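Sugar phosphate isomerase/epimerase (Parabacteroides distasonis, PDB 3L23) binds a magnesium ion in a xylose isomerase-like TIM barrel and probably acts as a sugar phosphate isomerase or epimerase. Local coordinates at residues R36-M41 against A71-I76; S78-V83 against M107-A112; I158-G163 against K210-M215; N172-K177 against D196-L201; R246-Q251 against V289-D294. All coordinates share one frame; numbering follows the deposited sequence. Where two conformers were deposited one is given.

Contact 1 (R36-M41 against A71-I76)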
# COMPACT_ATOMS: atom_id res chain seq x y z
N ARG A 36 18.30 -6.23 -10.90
CA ARG A 36 19.07 -5.36 -11.80
C ARG A 36 18.21 -4.82 -12.94
O ARG A 36 18.35 -3.63 -13.32
CB ARG A 36 20.30 -6.06 -12.35
CG ARG A 36 21.36 -6.32 -11.29
CD ARG A 36 22.71 -6.67 -11.90
NE ARG A 36 22.73 -7.91 -12.70
CZ ARG A 36 22.93 -9.14 -12.21
NH1 ARG A 36 23.14 -9.37 -10.93
NH2 ARG A 36 22.94 -10.15 -13.05
N LYS A 37 17.33 -5.66 -13.48
CA LYS A 37 16.39 -5.21 -14.55
C LYS A 37 15.45 -4.13 -14.03
O LYS A 37 15.13 -3.19 -14.75
CB LYS A 37 15.62 -6.39 -15.16
CG LYS A 37 14.69 -6.00 -16.38
CD LYS A 37 14.28 -7.21 -17.30
CE LYS A 37 13.47 -6.75 -18.57
NZ LYS A 37 13.39 -7.83 -19.69
N VAL A 38 15.00 -4.25 -12.79
CA VAL A 38 14.17 -3.23 -12.15
C VAL A 38 14.92 -1.87 -12.11
O VAL A 38 14.37 -0.85 -12.53
CB VAL A 38 13.74 -3.65 -10.73
CG1 VAL A 38 13.12 -2.48 -9.98
CG2 VAL A 38 12.75 -4.82 -10.83
N LYS A 39 16.17 -1.90 -11.68
CA LYS A 39 17.00 -0.72 -11.70
C LYS A 39 17.15 -0.18 -13.12
O LYS A 39 16.99 1.01 -13.35
CB LYS A 39 18.40 -1.00 -11.12
CG LYS A 39 19.30 0.24 -11.09
CD LYS A 39 18.90 1.24 -10.01
CE LYS A 39 19.91 2.40 -9.99
NZ LYS A 39 19.78 3.20 -8.75
N ASP A 40 17.43 -1.05 -14.08
CA ASP A 40 17.66 -0.62 -15.47
C ASP A 40 16.42 0.01 -16.11
O ASP A 40 16.56 0.84 -17.01
CB ASP A 40 18.17 -1.78 -16.33
CG ASP A 40 19.59 -2.22 -15.96
OD1 ASP A 40 20.33 -1.45 -15.30
OD2 ASP A 40 19.99 -3.34 -16.38
N MSE A 41 15.24 -0.40 -15.66
CA MSE A 41 13.98 0.20 -16.13
C MSE A 41 13.74 1.61 -15.57
O MSE A 41 12.83 2.31 -16.04
CB MSE A 41 12.77 -0.72 -15.78
CG MSE A 41 12.77 -2.02 -16.55
SE MSE A 41 11.10 -2.97 -16.27
CE MSE A 41 11.34 -3.56 -14.45
N ALA A 71 21.81 -4.09 -6.47
CA ALA A 71 21.24 -3.62 -7.75
C ALA A 71 21.02 -2.13 -7.79
O ALA A 71 20.52 -1.63 -8.80
CB ALA A 71 19.89 -4.34 -8.06
N GLY A 72 21.30 -1.43 -6.70
CA GLY A 72 21.05 0.00 -6.63
C GLY A 72 19.68 0.42 -6.18
O GLY A 72 19.29 1.57 -6.41
N LEU A 73 18.93 -0.50 -5.56
CA LEU A 73 17.59 -0.25 -5.12
C LEU A 73 17.55 -0.10 -3.61
O LEU A 73 18.40 -0.65 -2.90
CB LEU A 73 16.65 -1.40 -5.55
CG LEU A 73 16.59 -1.72 -7.05
CD1 LEU A 73 15.87 -3.03 -7.30
CD2 LEU A 73 15.90 -0.59 -7.82
N LYS A 74 16.59 0.67 -3.11
CA LYS A 74 16.41 0.81 -1.66
C LYS A 74 15.02 0.40 -1.27
O LYS A 74 14.06 0.81 -1.91
CB LYS A 74 16.61 2.25 -1.21
CG LYS A 74 16.80 2.39 0.29
N ILE A 75 14.92 -0.40 -0.21
CA ILE A 75 13.63 -0.79 0.34
C ILE A 75 13.13 0.31 1.27
O ILE A 75 13.78 0.62 2.28
CB ILE A 75 13.72 -2.15 1.10
CG1 ILE A 75 14.20 -3.27 0.16
CG2 ILE A 75 12.39 -2.49 1.76
CD1 ILE A 75 14.53 -4.55 0.93
N ILE A 76 12.00 0.91 0.89
CA ILE A 76 11.40 2.05 1.58
C ILE A 76 10.13 1.67 2.34
O ILE A 76 9.82 2.25 3.38
CB ILE A 76 11.00 3.14 0.54
CG1 ILE A 76 12.23 3.60 -0.24
CG2 ILE A 76 10.26 4.36 1.18
CD1 ILE A 76 13.38 4.10 0.61
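Lys-39 NZ donates a hydrogen bond to the carbonyl oxygen of Gly-72, with NZ and O 2.9 Å apart. The ammonium group comes in from the flank of that oxygen: the C=O...N angle is 128° and the donor is tilted 28° from the carbonyl plane. The lysine chain leaves the helix with CG anti to the backbone N and then bends at chi2 (73°), which carries its methylenes past the end of the other segment before NZ turns to the carbonyl. On the way CG passes 3.2 Å from Ala-71 O. The aliphatic part of the lysine thus lies along the backbone of Ala-71 and Gly-72, and its ammonium group donates to a peptide oxygen. Gly-72 has positive phi and ends the preceding helix in a Schellman motif. A CB on it would sit tightly against Lys-39 CE.

Apolar packing continues at Val-38 and Leu-73, whose side chains cross at about a right angle, with Val-38 CG1 3.9 Å from Leu-73 CD1. The second leucine methyl, CD2, rests 4.0 Å from Lys-39 CA. Ala-71 CB packs against the helix backbone, 3.8 Å from Arg-36 N, with Arg-36 CG a little farther off.

This is structural packing away from the metal site. It joins the C-terminal part of helix 31-40 to the turn between helix 61-70 and strand 74-79. Leu-73 also touches Leu-46 of strand 45-52 and Leu-35 of helix 31-40, while Val-38 reaches Leu-22 and Tyr-43 in loops.

Contact 2 (S78-V83 against M107-A112)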
# COMPACT_ATOMS: atom_id res chain seq x y z
N SER A 78 6.76 -1.52 2.89
CA SER A 78 6.32 -2.91 2.82
C SER A 78 4.83 -3.05 3.13
O SER A 78 4.35 -2.44 4.08
CB SER A 78 7.13 -3.79 3.79
OG SER A 78 6.78 -5.16 3.76
N HIS A 79 4.15 -3.88 2.34
CA HIS A 79 2.75 -4.25 2.49
C HIS A 79 2.63 -5.55 3.22
O HIS A 79 3.13 -6.56 2.78
CB HIS A 79 2.05 -4.43 1.15
CG HIS A 79 1.52 -3.16 0.59
ND1 HIS A 79 0.54 -3.13 -0.38
CD2 HIS A 79 1.81 -1.88 0.88
CE1 HIS A 79 0.26 -1.88 -0.66
NE2 HIS A 79 1.02 -1.09 0.08
N VAL A 80 1.93 -5.53 4.34
CA VAL A 80 1.76 -6.72 5.13
C VAL A 80 0.33 -6.78 5.66
O VAL A 80 -0.29 -5.75 5.90
CB VAL A 80 2.74 -6.75 6.32
CG1 VAL A 80 4.21 -6.77 5.82
CG2 VAL A 80 2.48 -5.57 7.28
N ASN A 81 -0.19 -7.98 5.85
CA ASN A 81 -1.53 -8.14 6.41
C ASN A 81 -1.51 -9.08 7.62
O ASN A 81 -0.92 -10.17 7.51
CB ASN A 81 -2.46 -8.76 5.37
CG ASN A 81 -2.89 -7.80 4.31
OD1 ASN A 81 -3.54 -6.74 4.57
ND2 ASN A 81 -2.51 -8.14 3.09
N PRO A 82 -2.13 -8.70 8.75
CA PRO A 82 -2.21 -9.62 9.89
C PRO A 82 -2.73 -11.02 9.59
O PRO A 82 -3.77 -11.19 8.92
CB PRO A 82 -3.17 -8.90 10.85
CG PRO A 82 -2.94 -7.46 10.55
CD PRO A 82 -2.69 -7.38 9.09
N VAL A 83 -1.99 -11.99 10.10
CA VAL A 83 -2.35 -13.40 9.99
C VAL A 83 -2.16 -14.08 11.32
O VAL A 83 -1.38 -13.62 12.15
CB VAL A 83 -1.49 -14.17 8.94
CG1 VAL A 83 -1.78 -13.73 7.49
CG2 VAL A 83 -0.01 -14.07 9.27
N MSE A 107 -1.93 -7.83 17.71
CA MSE A 107 -0.79 -7.08 18.24
C MSE A 107 0.50 -7.93 18.24
O MSE A 107 1.59 -7.40 18.04
CB MSE A 107 -1.10 -6.50 19.63
CG MSE A 107 -2.27 -5.50 19.60
SE MSE A 107 -2.04 -4.06 18.40
CE MSE A 107 -3.97 -3.89 17.88
N GLU A 108 0.36 -9.24 18.44
CA GLU A 108 1.48 -10.18 18.33
C GLU A 108 2.07 -10.18 16.92
O GLU A 108 3.30 -10.21 16.73
CB GLU A 108 1.01 -11.57 18.75
CG GLU A 108 2.00 -12.72 18.56
CD GLU A 108 1.49 -14.06 19.13
OE1 GLU A 108 0.50 -14.08 19.89
OE2 GLU A 108 2.12 -15.10 18.84
N TYR A 109 1.20 -10.15 15.91
CA TYR A 109 1.62 -10.05 14.54
C TYR A 109 2.38 -8.77 14.31
O TYR A 109 3.45 -8.78 13.71
CB TYR A 109 0.42 -10.06 13.58
CG TYR A 109 0.84 -9.88 12.16
CD1 TYR A 109 1.23 -10.97 11.39
CD2 TYR A 109 0.89 -8.63 11.59
CE1 TYR A 109 1.69 -10.81 10.11
CE2 TYR A 109 1.32 -8.48 10.34
CZ TYR A 109 1.69 -9.56 9.59
OH TYR A 109 2.16 -9.32 8.31
N TRP A 110 1.83 -7.65 14.76
CA TRP A 110 2.47 -6.37 14.50
C TRP A 110 3.85 -6.28 15.18
O TRP A 110 4.79 -5.76 14.59
CB TRP A 110 1.58 -5.17 14.87
CG TRP A 110 0.50 -4.97 13.85
CD1 TRP A 110 -0.82 -5.03 14.06
CD2 TRP A 110 0.69 -4.69 12.45
NE1 TRP A 110 -1.50 -4.83 12.88
CE2 TRP A 110 -0.59 -4.61 11.87
CE3 TRP A 110 1.82 -4.51 11.64
CZ2 TRP A 110 -0.78 -4.33 10.52
CZ3 TRP A 110 1.65 -4.26 10.31
CH2 TRP A 110 0.35 -4.17 9.76
N LYS A 111 3.95 -6.77 16.41
CA LYS A 111 5.24 -6.74 17.11
C LYS A 111 6.34 -7.49 16.32
O LYS A 111 7.39 -6.93 16.04
CB LYS A 111 5.13 -7.32 18.53
CG LYS A 111 6.46 -7.30 19.27
CD LYS A 111 6.31 -7.52 20.74
CE LYS A 111 7.69 -7.50 21.47
NZ LYS A 111 7.51 -7.94 22.82
N ALA A 112 6.06 -8.74 15.95
CA ALA A 112 7.02 -9.57 15.20
C ALA A 112 7.33 -8.99 13.83
O ALA A 112 8.49 -8.96 13.41
CB ALA A 112 6.48 -10.96 15.06
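Tyr-109 reaches from helix 103-119 across the backbone of Asn-81, Pro-82 and Val-83. Its CB leads outward with CG anti to the backbone N (chi1 177°), which sends the ring straight from the helix to the other segment. CG already lies 3.8 Å from Pro-82 CA. CD2 and CE2 run beneath the same proline carbon. Pro-82 CA stands over the middle of the ring, 3.6 Å from the centroid of Tyr-109 and 9° off the ring normal, a CH-pi contact. CD1 meets the backbone N of Val-83 over that same face. CE1 touches Val-83 CG2 at 3.8 Å. CZ comes close to the carbonyl oxygen of Asn-81. At the tip, OH is 3.3 Å from Val-80 CB and lies at a similar distance from Asn-81 O.

The pairing belongs to the TIM barrel pattern of outer helices packed on inner strands. Here helix 103-119 packs against the loop that leaves the C-terminal end of strand 74-79. The magnesium site is not far off: the side chain of Asn-81 is about 8 Å from that of the metal ligand His-165.

Trp-110 carries the second half of the contact. Val-80 CG2 meets the benzo ring at CZ3 and CH2, 3.4 Å from Trp-110 CZ3. Pro-82 CG meets the indole at NE1 and CZ2, 3.8 Å from Trp-110 NE1. Within the helix, Tyr-109 CD2 lies over a face of the indole. Trp-110 also touches Ala-149 of helix 136-155 and Gln-127 of strand 124-127.

Contact 3 (I158-G163 against K210-M215). With EDO (1,2-ethanediol), chain G.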
# COMPACT_ATOMS: atom_id res chain seq x y z
N ILE A 158 9.90 1.68 14.16
CA ILE A 158 9.43 2.27 12.91
C ILE A 158 8.61 3.52 13.26
O ILE A 158 7.44 3.42 13.59
CB ILE A 158 8.62 1.25 12.09
CG1 ILE A 158 9.51 0.01 11.81
CG2 ILE A 158 8.13 1.84 10.78
CD1 ILE A 158 8.85 -1.07 10.95
N ALA A 159 9.27 4.67 13.22
CA ALA A 159 8.73 5.91 13.75
C ALA A 159 7.47 6.39 13.05
O ALA A 159 6.69 7.16 13.63
CB ALA A 159 9.78 6.98 13.68
N THR A 160 7.30 6.01 11.80
CA THR A 160 6.08 6.39 11.04
C THR A 160 4.77 5.77 11.54
O THR A 160 3.70 6.24 11.19
CB THR A 160 6.23 6.08 9.54
OG1 THR A 160 6.62 4.71 9.37
CG2 THR A 160 7.25 7.01 8.90
N GLY A 161 4.85 4.73 12.37
CA GLY A 161 3.67 4.10 12.91
C GLY A 161 2.95 3.19 11.91
O GLY A 161 3.60 2.40 11.20
N PHE A 162 1.63 3.34 11.86
CA PHE A 162 0.76 2.46 11.07
C PHE A 162 0.29 3.17 9.80
O PHE A 162 -0.32 4.25 9.88
CB PHE A 162 -0.47 2.04 11.91
CG PHE A 162 -1.43 1.16 11.18
CD1 PHE A 162 -1.26 -0.23 11.15
CD2 PHE A 162 -2.50 1.70 10.49
CE1 PHE A 162 -2.17 -1.05 10.48
CE2 PHE A 162 -3.39 0.85 9.80
CZ PHE A 162 -3.21 -0.50 9.80
N GLY A 163 0.59 2.60 8.64
CA GLY A 163 0.08 3.11 7.39
C GLY A 163 -1.03 2.24 6.85
O GLY A 163 -0.99 1.01 7.01
N LYS A 210 -0.65 8.92 14.93
CA LYS A 210 -0.37 7.48 14.93
C LYS A 210 -0.57 6.73 13.59
O LYS A 210 0.16 5.77 13.30
CB LYS A 210 -1.26 6.81 15.94
CG LYS A 210 -1.08 7.32 17.33
CD LYS A 210 -1.97 6.57 18.33
CE LYS A 210 -1.91 7.22 19.70
NZ LYS A 210 -1.01 6.61 20.60
N VAL A 211 -1.58 7.16 12.81
CA VAL A 211 -2.01 6.47 11.57
C VAL A 211 -1.95 7.44 10.41
O VAL A 211 -2.40 8.57 10.54
CB VAL A 211 -3.45 5.97 11.72
CG1 VAL A 211 -4.07 5.46 10.41
CG2 VAL A 211 -3.55 4.92 12.88
N TYR A 212 -1.39 6.97 9.29
CA TYR A 212 -1.35 7.76 8.06
C TYR A 212 -1.86 6.85 6.95
O TYR A 212 -1.99 5.62 7.12
CB TYR A 212 0.06 8.28 7.72
CG TYR A 212 1.02 7.14 7.44
CD1 TYR A 212 1.69 6.50 8.48
CD2 TYR A 212 1.28 6.71 6.14
CE1 TYR A 212 2.54 5.41 8.22
CE2 TYR A 212 2.09 5.63 5.88
CZ TYR A 212 2.73 4.99 6.92
OH TYR A 212 3.53 3.90 6.64
N PHE A 213 -2.10 7.46 5.81
CA PHE A 213 -2.68 6.79 4.68
C PHE A 213 -1.78 6.80 3.44
O PHE A 213 -1.11 7.82 3.12
CB PHE A 213 -4.07 7.41 4.37
CG PHE A 213 -5.08 7.15 5.46
CD1 PHE A 213 -5.13 7.91 6.58
CD2 PHE A 213 -5.92 6.05 5.39
CE1 PHE A 213 -6.00 7.61 7.62
CE2 PHE A 213 -6.80 5.73 6.44
CZ PHE A 213 -6.85 6.51 7.53
N GLU A 214 -1.73 5.65 2.76
CA GLU A 214 -1.10 5.54 1.45
C GLU A 214 -2.27 5.47 0.51
O GLU A 214 -2.86 4.40 0.38
CB GLU A 214 -0.23 4.28 1.34
CG GLU A 214 0.40 4.04 -0.03
CD GLU A 214 1.21 2.81 -0.07
OE1 GLU A 214 0.65 1.73 0.17
OE2 GLU A 214 2.42 2.89 -0.34
N MSE A 215 -2.58 6.56 -0.19
CA MSE A 215 -3.77 6.59 -1.03
C MSE A 215 -3.44 5.97 -2.39
O MSE A 215 -2.50 6.40 -3.08
CB MSE A 215 -4.30 8.01 -1.23
CG MSE A 215 -5.38 8.10 -2.31
SE MSE A 215 -6.46 9.67 -2.15
CE MSE A 215 -7.70 9.01 -0.88
C1 EDO G . -3.83 3.63 21.36
O1 EDO G . -2.88 4.23 22.24
C2 EDO G . -4.95 4.62 21.11
O2 EDO G . -4.42 5.86 20.63
O HOH W 1 4.77 2.91 8.85
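Tyr-212 lays one face of its ring against Gly-163 CA, which stands 3.5 Å from the ring centroid and 19° off the normal, a CH-pi contact. The phenol gets there because CG sits between the backbone N and the carbonyl carbon (chi1 64°), turning the ring over the neighbouring strand. This is the tight side of the contact: a CB on Gly-163 would fall 2.4 Å from Tyr-212 CZ, a clash. Thr-160 O meets the ring edge, 3.3 Å from Tyr-212 CE1.

Two nearly straight backbone bonds tie the strands together: Phe-162 N to Lys-210 O at 3.2 Å, and Tyr-212 N to Phe-162 O at 3.0 Å. On the face of the sheet away from the tyrosine, Phe-162 and Val-211 lie side by side, and Val-211 CG1 reaches the edge of the phenyl ring.

A water lies in the plane of the phenol. It accepts from Tyr-212 OH at 2.7 Å and donates to Gly-161 O and to Thr-160 OG1, whose hydroxyl also bonds Lys-123 O. A phenylalanine in place of Tyr-212 would keep the ring over Gly-163 but would probably leave this water without its donor.

The Lys-210 end, by contrast, is loose. Its long chain leads away from the strand pair to a salt bridge with Asp-151. A 1,2-ethanediol, probably from the crystallisation liquor, takes a weak bond from Lys-210 NZ, 3.4 Å to O1, and is also bonded to Asp-151.

Adjacent parallel strands of this kind make up the wall of a TIM barrel, and strand 162-165 ends at the magnesium ligand His-165.

Contact 4 (N172-K177 against D196-L201)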
# COMPACT_ATOMS: atom_id res chain seq x y z
N ASN A 172 -17.46 2.19 0.06
CA ASN A 172 -18.80 1.73 0.38
C ASN A 172 -19.31 2.49 1.62
O ASN A 172 -18.54 2.87 2.48
CB ASN A 172 -18.82 0.25 0.73
CG ASN A 172 -18.56 -0.67 -0.46
OD1 ASN A 172 -18.77 -0.32 -1.61
ND2 ASN A 172 -18.10 -1.87 -0.15
N ARG A 173 -20.61 2.67 1.72
CA ARG A 173 -21.16 3.45 2.80
C ARG A 173 -21.75 2.50 3.83
O ARG A 173 -22.30 1.46 3.48
CB ARG A 173 -22.23 4.43 2.28
CG ARG A 173 -21.65 5.51 1.38
CD ARG A 173 -22.72 6.40 0.70
NE ARG A 173 -22.06 7.40 -0.14
CZ ARG A 173 -21.61 8.57 0.28
NH1 ARG A 173 -21.76 8.97 1.53
NH2 ARG A 173 -20.99 9.37 -0.58
N VAL A 174 -21.61 2.84 5.10
CA VAL A 174 -22.35 2.13 6.12
C VAL A 174 -23.58 2.97 6.39
O VAL A 174 -23.49 4.16 6.75
CB VAL A 174 -21.50 1.85 7.38
CG1 VAL A 174 -20.35 0.99 7.00
CG2 VAL A 174 -20.99 3.11 8.03
N ALA A 175 -24.74 2.38 6.17
CA ALA A 175 -26.02 3.09 6.38
C ALA A 175 -26.92 2.22 7.21
O ALA A 175 -26.98 1.01 6.99
CB ALA A 175 -26.69 3.43 5.04
N THR A 176 -27.64 2.83 8.15
CA THR A 176 -28.62 2.10 8.95
C THR A 176 -29.88 1.82 8.12
O THR A 176 -30.04 2.33 7.00
CB THR A 176 -29.00 2.90 10.21
OG1 THR A 176 -29.80 4.04 9.84
CG2 THR A 176 -27.76 3.36 11.00
N LYS A 177 -30.78 1.01 8.68
CA LYS A 177 -32.02 0.68 7.99
C LYS A 177 -32.91 1.92 7.86
O LYS A 177 -33.50 2.17 6.79
CB LYS A 177 -32.75 -0.46 8.72
N ASP A 196 -22.33 6.91 5.66
CA ASP A 196 -20.99 7.46 5.63
C ASP A 196 -20.04 6.51 4.94
O ASP A 196 -20.11 5.31 5.18
CB ASP A 196 -20.50 7.62 7.06
CG ASP A 196 -21.38 8.53 7.84
OD1 ASP A 196 -21.39 9.73 7.52
OD2 ASP A 196 -22.09 8.04 8.77
N GLN A 197 -19.13 7.05 4.12
CA GLN A 197 -18.12 6.23 3.51
C GLN A 197 -17.17 5.71 4.59
O GLN A 197 -16.72 6.47 5.46
CB GLN A 197 -17.34 7.00 2.44
CG GLN A 197 -18.24 7.43 1.26
CD GLN A 197 -17.51 8.11 0.12
OE1 GLN A 197 -17.81 7.85 -1.05
NE2 GLN A 197 -16.51 8.96 0.46
N ILE A 198 -16.84 4.43 4.51
CA ILE A 198 -15.89 3.83 5.46
C ILE A 198 -14.60 4.62 5.55
O ILE A 198 -14.12 4.87 6.65
CB ILE A 198 -15.64 2.31 5.14
CG1 ILE A 198 -16.90 1.50 5.41
CG2 ILE A 198 -14.47 1.74 5.98
CD1 ILE A 198 -16.91 0.14 4.71
N TYR A 199 -14.02 5.02 4.42
CA TYR A 199 -12.76 5.76 4.45
C TYR A 199 -12.84 7.06 5.27
O TYR A 199 -11.88 7.44 5.98
CB TYR A 199 -12.33 6.05 3.01
CG TYR A 199 -10.87 6.38 2.80
CD1 TYR A 199 -9.87 5.41 2.96
CD2 TYR A 199 -10.47 7.67 2.43
CE1 TYR A 199 -8.54 5.72 2.75
CE2 TYR A 199 -9.14 7.96 2.22
CZ TYR A 199 -8.19 7.01 2.38
OH TYR A 199 -6.85 7.28 2.20
N ASP A 200 -13.96 7.77 5.12
CA ASP A 200 -14.20 8.99 5.93
C ASP A 200 -14.24 8.70 7.42
O ASP A 200 -13.72 9.48 8.20
CB ASP A 200 -15.43 9.72 5.44
CG ASP A 200 -15.25 10.20 4.03
OD1 ASP A 200 -14.11 10.56 3.72
OD2 ASP A 200 -16.20 10.20 3.24
N LEU A 201 -14.82 7.56 7.81
CA LEU A 201 -14.82 7.15 9.20
C LEU A 201 -13.39 6.80 9.65
O LEU A 201 -13.01 7.06 10.80
CB LEU A 201 -15.76 5.96 9.43
CG LEU A 201 -17.24 6.17 9.10
CD1 LEU A 201 -18.00 4.85 9.19
CD2 LEU A 201 -17.85 7.27 9.97
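Arg-173 and Gln-197 face each other as a non-hydrogen-bonded antiparallel pair, with their side chains on the same face. The guanidinium lies over the glutamine: Gln-197 CG sits over its centre, 3.7 Å from Arg-173 CZ, and the guanidinium and amide planes are 27° apart. The polar ends have other partners. Arg-173 NH1 bonds Gly-195 O, Gln-197 OE1 takes Asn-225 ND2, and Gln-197 NE2 donates to Asp-200 OD2. With an alanine in place of Arg-173, Gln-197 CG would probably lose its flat cover and Gly-195 O this donor.

Backbone hydrogen bonds join the strands. Val-174 N binds Asp-196 O at 2.9 Å. Asp-196 N returns a longer bond to Val-174 O at 3.2 Å, standing above the carbonyl plane, 35° out of it. Ile-198 N gives a third to Asn-172 O at 3.1 Å, so an amide of the first helical turn is held by the residue just before the other strand.

On the face away from Arg-173, Val-174 packs on the start of the helix. Val-174 CG2 and Leu-201 CD1 meet tip to tip at 3.6 Å. The Val-174 and Ile-198 side chains cross at about a right angle, with CG1 to CG1 at 3.8 Å.

Gln-197 takes the N-cap position of helix 198-205. The arrangement is a small two-stranded antiparallel sheet that runs directly into a helix, set apart from the barrel sheet.

Contact 5 (R246-Q251 against V289-D294)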
# COMPACT_ATOMS: atom_id res chain seq x y z
N ARG A 246 -5.61 1.53 -15.06
CA ARG A 246 -6.20 0.23 -15.37
C ARG A 246 -5.10 -0.77 -15.72
O ARG A 246 -5.11 -1.94 -15.25
CB ARG A 246 -7.19 0.38 -16.51
CG ARG A 246 -7.76 -0.89 -17.10
CD ARG A 246 -8.37 -1.83 -16.11
NE ARG A 246 -9.45 -1.25 -15.31
CZ ARG A 246 -10.74 -1.21 -15.62
NH1 ARG A 246 -11.21 -1.66 -16.77
NH2 ARG A 246 -11.58 -0.68 -14.75
N ALA A 247 -4.17 -0.30 -16.55
CA ALA A 247 -2.99 -1.09 -16.96
C ALA A 247 -1.83 -0.14 -17.18
O ALA A 247 -1.46 0.57 -16.27
CB ALA A 247 -3.29 -1.94 -18.20
N VAL A 248 -1.22 -0.09 -18.37
CA VAL A 248 -0.14 0.85 -18.57
C VAL A 248 -0.63 2.30 -18.42
O VAL A 248 -1.69 2.67 -18.97
CB VAL A 248 0.56 0.64 -19.94
CG1 VAL A 248 1.55 1.75 -20.19
CG2 VAL A 248 1.19 -0.77 -19.94
N PHE A 249 0.15 3.10 -17.70
CA PHE A 249 -0.19 4.49 -17.45
C PHE A 249 -0.54 5.24 -18.73
O PHE A 249 0.17 5.16 -19.75
CB PHE A 249 0.92 5.25 -16.76
CG PHE A 249 1.32 4.76 -15.41
CD1 PHE A 249 0.54 3.87 -14.66
CD2 PHE A 249 2.48 5.21 -14.87
CE1 PHE A 249 0.95 3.47 -13.41
CE2 PHE A 249 2.89 4.84 -13.61
CZ PHE A 249 2.12 4.01 -12.87
N GLY A 250 -1.66 5.96 -18.67
CA GLY A 250 -2.09 6.79 -19.78
C GLY A 250 -2.82 6.15 -20.92
O GLY A 250 -3.19 6.82 -21.84
N GLN A 251 -3.05 4.85 -20.87
CA GLN A 251 -3.72 4.15 -21.98
C GLN A 251 -5.22 3.95 -21.81
O GLN A 251 -5.87 3.45 -22.72
CB GLN A 251 -3.00 2.82 -22.22
CG GLN A 251 -1.54 3.09 -22.68
CD GLN A 251 -0.82 1.89 -23.23
OE1 GLN A 251 -1.35 0.77 -23.28
NE2 GLN A 251 0.43 2.11 -23.65
N VAL A 289 5.50 -2.90 -16.71
CA VAL A 289 6.23 -2.08 -15.73
C VAL A 289 7.25 -1.13 -16.40
O VAL A 289 7.41 0.03 -15.99
CB VAL A 289 6.86 -2.98 -14.63
CG1 VAL A 289 7.89 -2.21 -13.79
CG2 VAL A 289 5.73 -3.56 -13.73
N LYS A 290 7.92 -1.61 -17.43
CA LYS A 290 8.79 -0.74 -18.22
C LYS A 290 8.05 0.44 -18.82
O LYS A 290 8.48 1.59 -18.69
CB LYS A 290 9.42 -1.56 -19.34
CG LYS A 290 10.31 -0.78 -20.36
CD LYS A 290 11.58 -0.24 -19.70
CE LYS A 290 12.71 0.11 -20.71
NZ LYS A 290 12.26 1.17 -21.74
N ASP A 291 6.90 0.15 -19.42
CA ASP A 291 6.10 1.17 -20.07
C ASP A 291 5.61 2.22 -19.05
O ASP A 291 5.55 3.42 -19.36
CB ASP A 291 4.92 0.54 -20.80
CG ASP A 291 5.30 -0.18 -22.09
OD1 ASP A 291 6.46 -0.07 -22.58
OD2 ASP A 291 4.41 -0.83 -22.66
N CYS A 292 5.26 1.76 -17.85
CA CYS A 292 4.88 2.68 -16.76
C CYS A 292 6.04 3.63 -16.37
O CYS A 292 5.85 4.83 -16.18
CB CYS A 292 4.37 1.94 -15.54
SG CYS A 292 2.77 1.11 -15.82
N ALA A 293 7.26 3.10 -16.24
CA ALA A 293 8.43 3.91 -15.94
C ALA A 293 8.65 4.92 -17.05
O ALA A 293 8.90 6.08 -16.78
CB ALA A 293 9.71 3.02 -15.79
N ASP A 294 8.53 4.48 -18.30
CA ASP A 294 8.80 5.33 -19.45
C ASP A 294 7.80 6.47 -19.49
O ASP A 294 8.16 7.59 -19.80
CB ASP A 294 8.75 4.53 -20.75
CG ASP A 294 9.94 3.58 -20.94
OD1 ASP A 294 10.95 3.79 -20.25
OD2 ASP A 294 9.86 2.65 -21.81
O HOH W 2 2.45 0.47 -24.25
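Phe-249 turns one face of its ring to Cys-292. The sulfur stands over that face, offset toward the rim: Cys-292 SG is 3.8 Å from the ring centroid and 14° off the normal, a sulfur-aromatic contact. Cys-292 CB lies over the same face at 3.9 Å from the centroid of Phe-249, a CH-pi contact, so the CB-SG bond runs across the ring. The SG is anti to the carbonyl carbon of its own residue (chi1 -68°), which brings it to the CD1 side. Near the CD2 rim, Cys-292 O comes within 3.6 Å of Phe-249 CD2.

Val-248 and Asp-291 cross obliquely beside this pair. Val-248 CG1 packs on Asp-291 CB at 3.6 Å, while the carboxylate reaches on to a salt bridge with Arg-283.

The pieces joined are the loop after strand 238-243, where Val-248 to Gln-251 form a type II turn, and helix 285-298. Phe-249 also meets Val-274 and Phe-257, and its side chain is about 6 Å from that of the magnesium ligand Glu-275. The loop therefore meets the helix mainly through apolar and sulfur-on-ring packing, with the Asp-291 carboxylate turned to Arg-283.

All five contacts belong to one TIM barrel. Contacts 1, 2, 3 and 5 follow in series along the chain, and contact 4 is nested in the loop closed by contact 3. Strand 74-79 serves contacts 1 and 2, whose centres are 25 Å apart. Contacts 2 and 3 reach the same sheet and touch, with His-79 probably hydrogen-bonded to Glu-214 and Trp-110 packed on Phe-162. Contacts 1 and 5 meet where Met-41 packs on helix 285-298, bringing helices from near both chain ends together. Contact 4 lies farthest out, with its centre 40 Å from that of contact 1, yet Tyr-199 packs on Phe-213 and Met-215 of contact 3. Contacts 2, 3 and 5 lie nearer the magnesium site.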